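Local atomic coordinates of aldo-keto reductase 1 (PDB entry 5KET), a protein that binds NADP and probably works as an NADP-dependent oxidoreductase of the aldo-keto reductase family, in a termite. Residues E196-F201 with A315-F320; R270-Q274 with V305-D309. One frame throughout, in Å; residues are numbered along the deposited sequence.

Contact 1 (E196-F201 with A315-F320); sequences ELNVYF and AAGRRF
Glu196 reaches across with its carboxylate and takes two consecutive backbone N-H groups. Arg319 N gives a nearly straight bond to the syn lone pair of Glu196 OE2, 2.9 Å away. Phe320 N donates to Glu196 OE1 at 3.0 Å, less directly (140°) and from 26° out of the carboxylate plane. Glu196 CG stands anti to its backbone N (chi1 154°) and the chain is extended beyond it, which carries both oxygens to the neighbouring loop. The carboxylate is turned almost perpendicular to the Phe320 ring, which itself meets the rings of Trp30 and, edge to face, Tyr220.

Further out, Phe201, the last residue of a type I turn from Asn198, points its ring at 315-320. Its CZ sits over the centre of the Arg318 guanidinium, 3.4 Å from Arg318 CZ, with the two planes steeply inclined; Tyr336 meets the same arginine as a cation-pi partner. Beside it, Phe201 CD1 comes to 3.6 Å from Gly317 CA.

Phe320 belongs to the NADP pocket and touches the cofactor. The chemistry thus implies that one acidic side chain, placed at the end of barrel strand 192-196, pins the C-terminal loop by its backbone just where that loop reaches the bound cofactor.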
# COMPACT_ATOMS: atom_id res chain seq x y z
N GLU A 196 2.58 -6.13 2.33
CA GLU A 196 3.84 -6.40 1.65
C GLU A 196 3.75 -7.73 0.90
O GLU A 196 3.22 -8.72 1.42
CB GLU A 196 4.97 -6.39 2.68
CG GLU A 196 6.21 -7.19 2.39
CD GLU A 196 7.28 -7.00 3.44
OE1 GLU A 196 6.98 -6.53 4.57
OE2 GLU A 196 8.45 -7.35 3.16
N LEU A 197 4.28 -7.73 -0.33
CA LEU A 197 4.13 -8.87 -1.23
C LEU A 197 5.04 -8.72 -2.43
O LEU A 197 5.01 -7.69 -3.11
CB LEU A 197 2.66 -9.02 -1.67
CG LEU A 197 2.13 -10.31 -2.31
CD1 LEU A 197 0.61 -10.35 -2.24
CD2 LEU A 197 2.58 -10.46 -3.75
N ASN A 198 5.83 -9.76 -2.70
CA ASN A 198 6.68 -9.88 -3.87
C ASN A 198 7.08 -11.35 -3.99
O ASN A 198 6.54 -12.21 -3.29
CB ASN A 198 7.88 -8.94 -3.78
CG ASN A 198 8.67 -9.12 -2.50
OD1 ASN A 198 8.84 -10.24 -2.02
ND2 ASN A 198 9.15 -8.01 -1.95
N VAL A 199 8.05 -11.65 -4.87
CA VAL A 199 8.38 -13.06 -5.05
C VAL A 199 9.14 -13.62 -3.86
O VAL A 199 9.20 -14.84 -3.70
CB VAL A 199 9.19 -13.29 -6.34
CG1 VAL A 199 8.42 -12.80 -7.56
CG2 VAL A 199 10.57 -12.66 -6.23
N TYR A 200 9.73 -12.77 -3.02
CA TYR A 200 10.36 -13.25 -1.79
C TYR A 200 9.38 -13.38 -0.63
O TYR A 200 9.72 -14.00 0.38
CB TYR A 200 11.52 -12.33 -1.38
CG TYR A 200 12.75 -12.48 -2.24
CD1 TYR A 200 12.87 -13.56 -3.12
CD2 TYR A 200 13.80 -11.57 -2.17
CE1 TYR A 200 14.00 -13.71 -3.91
CE2 TYR A 200 14.93 -11.71 -2.95
CZ TYR A 200 15.02 -12.78 -3.82
OH TYR A 200 16.14 -12.93 -4.60
N PHE A 201 8.17 -12.83 -0.77
CA PHE A 201 7.14 -12.73 0.26
C PHE A 201 5.78 -12.75 -0.46
O PHE A 201 5.04 -11.77 -0.52
CB PHE A 201 7.33 -11.47 1.09
CG PHE A 201 6.58 -11.47 2.40
CD1 PHE A 201 6.78 -12.49 3.32
CD2 PHE A 201 5.71 -10.45 2.71
CE1 PHE A 201 6.09 -12.48 4.52
CE2 PHE A 201 5.03 -10.44 3.90
CZ PHE A 201 5.22 -11.46 4.80
N ALA A 315 7.27 -16.43 5.69
CA ALA A 315 7.56 -15.66 6.89
C ALA A 315 9.04 -15.31 6.96
O ALA A 315 9.91 -16.18 6.85
CB ALA A 315 7.14 -16.43 8.14
N ALA A 316 9.31 -14.02 7.11
CA ALA A 316 10.67 -13.49 7.23
C ALA A 316 11.65 -13.90 6.13
O ALA A 316 12.60 -14.62 6.40
CB ALA A 316 11.24 -13.89 8.59
N GLY A 317 11.42 -13.46 4.89
CA GLY A 317 10.22 -12.78 4.46
C GLY A 317 10.10 -11.27 4.61
O GLY A 317 10.50 -10.53 3.71
N ARG A 318 9.53 -10.83 5.73
CA ARG A 318 9.16 -9.43 5.88
C ARG A 318 10.39 -8.56 6.03
O ARG A 318 11.25 -8.81 6.88
CB ARG A 318 8.27 -9.24 7.10
CG ARG A 318 7.24 -10.29 7.27
CD ARG A 318 6.62 -10.23 8.64
NE ARG A 318 5.36 -10.93 8.59
CZ ARG A 318 4.29 -10.47 7.96
NH1 ARG A 318 4.33 -9.28 7.38
NH2 ARG A 318 3.18 -11.18 7.93
N ARG A 319 10.45 -7.50 5.23
CA ARG A 319 11.30 -6.37 5.54
C ARG A 319 10.54 -5.26 6.23
O ARG A 319 11.13 -4.52 7.03
CB ARG A 319 11.91 -5.79 4.27
CG ARG A 319 12.20 -6.85 3.30
CD ARG A 319 12.00 -6.42 1.85
NE ARG A 319 12.81 -7.31 1.01
CZ ARG A 319 14.01 -7.01 0.54
NH1 ARG A 319 14.58 -5.84 0.82
NH2 ARG A 319 14.67 -7.86 -0.18
N PHE A 320 9.26 -5.11 5.91
CA PHE A 320 8.40 -4.14 6.59
C PHE A 320 7.81 -4.81 7.83
O PHE A 320 6.61 -5.07 7.94
CB PHE A 320 7.32 -3.62 5.65
CG PHE A 320 7.86 -2.79 4.53
CD1 PHE A 320 8.48 -3.38 3.43
CD2 PHE A 320 7.75 -1.41 4.57
CE1 PHE A 320 8.98 -2.60 2.40
CE2 PHE A 320 8.24 -0.63 3.55
CZ PHE A 320 8.85 -1.23 2.46

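Contact 2 (R270-Q274 with V305-D309); sequences RHCMQ and VDELD
His271, near the end of helix 264-273, faces Val305 on helix 302-310, the two CA atoms 6.8 Å apart at the nearest approach of the backbones. Helix 264-273 leads into strand 278-279, the eighth strand of the aldo-keto reductase (beta/alpha)8 barrel; helix 302-310 follows later in the chain, after helix 286-293, and packs on the outside.

Nearly all of the contact is made by the imidazole of His271. Its CG is anti to the backbone N (chi1 -173°), which swings the ring out from its own helix and over to the other. Leu308 covers one face: its CB lies 3.7 Å from the centroid of the His271 ring, 29° off the normal, a CH-pi contact, while Leu308 CD1 packs 3.7 Å from His271 CB. The two side chains run past each other in opposite directions. Asp309 OD1 comes to the ring edge, in its plane, 3.0 Å from His271 NE2, although the carboxylate as a whole is turned 41° from the imidazole. That same oxygen makes a salt bridge to Arg204, so the acid draws on a basic partner beyond the two helices.

Leu308 also touches Val252 and Val253 of helix 251-260, and so joins that helix to the imidazole. With an alanine here in place of His271, the face under Leu308 CB would be lost, which would probably open a gap between the helices and leave Asp309 OD1 with Arg204 but without the ring edge. On the side of Val305, a single methyl approaches the imidazole: Val305 CG1 lies 3.9 Å from His271 NE2.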
# COMPACT_ATOMS: atom_id res chain seq x y z
N ARG A 270 5.00 -8.64 -12.90
CA ARG A 270 4.13 -9.54 -13.64
C ARG A 270 3.69 -10.73 -12.80
O ARG A 270 2.50 -11.08 -12.80
CB ARG A 270 4.86 -10.02 -14.89
CG ARG A 270 4.00 -10.91 -15.69
CD ARG A 270 3.12 -10.02 -16.64
NE ARG A 270 1.72 -10.47 -16.66
CZ ARG A 270 0.83 -10.21 -17.60
NH1 ARG A 270 1.15 -9.56 -18.72
NH2 ARG A 270 -0.39 -10.65 -17.50
N HIS A 271 4.63 -11.35 -12.08
CA HIS A 271 4.29 -12.51 -11.27
C HIS A 271 3.18 -12.20 -10.29
O HIS A 271 2.28 -13.02 -10.07
CB HIS A 271 5.50 -13.04 -10.51
CG HIS A 271 5.22 -14.33 -9.81
ND1 HIS A 271 5.95 -14.79 -8.73
CD2 HIS A 271 4.27 -15.27 -10.03
CE1 HIS A 271 5.47 -15.95 -8.33
NE2 HIS A 271 4.44 -16.26 -9.10
N CYS A 272 3.23 -11.02 -9.67
CA CYS A 272 2.13 -10.61 -8.81
C CYS A 272 0.85 -10.42 -9.61
O CYS A 272 -0.21 -10.94 -9.23
CB CYS A 272 2.50 -9.33 -8.07
SG CYS A 272 4.00 -9.46 -7.11
N MET A 273 0.93 -9.69 -10.72
CA MET A 273 -0.28 -9.29 -11.43
C MET A 273 -1.06 -10.49 -11.94
O MET A 273 -2.29 -10.50 -11.91
CB MET A 273 0.07 -8.36 -12.59
CG MET A 273 0.91 -7.18 -12.20
SD MET A 273 1.91 -6.67 -13.60
CE MET A 273 0.75 -5.64 -14.45
N GLN A 274 -0.36 -11.51 -12.42
CA GLN A 274 -1.10 -12.65 -12.94
C GLN A 274 -1.77 -13.47 -11.85
O GLN A 274 -2.46 -14.44 -12.18
CB GLN A 274 -0.20 -13.54 -13.79
CG GLN A 274 0.19 -12.94 -15.13
CD GLN A 274 1.27 -13.76 -15.80
OE1 GLN A 274 1.54 -14.89 -15.37
NE2 GLN A 274 1.87 -13.23 -16.89
N VAL A 305 6.40 -19.39 -13.75
CA VAL A 305 5.67 -19.07 -12.53
C VAL A 305 6.15 -19.94 -11.38
O VAL A 305 6.28 -19.47 -10.23
CB VAL A 305 4.15 -19.23 -12.77
CG1 VAL A 305 3.41 -19.23 -11.47
CG2 VAL A 305 3.64 -18.13 -13.68
N ASP A 306 6.42 -21.22 -11.63
CA ASP A 306 6.78 -22.10 -10.52
C ASP A 306 8.23 -21.96 -10.11
O ASP A 306 8.56 -22.28 -8.97
CB ASP A 306 6.51 -23.56 -10.84
CG ASP A 306 5.10 -23.82 -11.28
OD1 ASP A 306 4.91 -24.00 -12.49
OD2 ASP A 306 4.19 -23.83 -10.43
N GLU A 307 9.11 -21.53 -11.01
CA GLU A 307 10.43 -21.10 -10.56
C GLU A 307 10.31 -19.85 -9.70
O GLU A 307 10.97 -19.74 -8.66
CB GLU A 307 11.35 -20.85 -11.75
CG GLU A 307 11.36 -21.94 -12.80
CD GLU A 307 11.90 -21.44 -14.13
OE1 GLU A 307 11.31 -21.74 -15.19
OE2 GLU A 307 12.93 -20.73 -14.11
N LEU A 308 9.45 -18.91 -10.10
CA LEU A 308 9.22 -17.73 -9.27
C LEU A 308 8.52 -18.10 -7.97
O LEU A 308 8.76 -17.47 -6.93
CB LEU A 308 8.42 -16.68 -10.04
CG LEU A 308 9.07 -16.17 -11.33
CD1 LEU A 308 8.28 -15.01 -11.93
CD2 LEU A 308 10.53 -15.78 -11.12
N ASP A 309 7.65 -19.12 -8.00
CA ASP A 309 7.04 -19.59 -6.77
C ASP A 309 8.09 -20.19 -5.83
O ASP A 309 7.97 -20.05 -4.61
CB ASP A 309 5.94 -20.60 -7.08
CG ASP A 309 4.66 -19.95 -7.60
OD1 ASP A 309 4.51 -18.72 -7.47
OD2 ASP A 309 3.80 -20.69 -8.14

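Contact 2 is nested within the stretch of chain that contact 1 closes, and the two centres lie 14 Å apart. They meet directly: Val199 CG1 packs 3.4 Å from His271 ND1, and Leu197 CD2 lies 3.8 Å from Cys272 SG. Both are partly buried, but contact 1 lies nearer the chain's centre and holds a residue of the cofactor pocket, whereas contact 2 packs helices outside the barrel, the side chain of His271 about 13 Å from the bound NADP. Contact 1 joins two loops through a carboxylate and backbone N-H groups; contact 2 works through an imidazole set among aliphatic carbons and one carboxylate oxygen. Loop 196-201 thus meets 315-320 in contact 1 and helix 264-273 of contact 2.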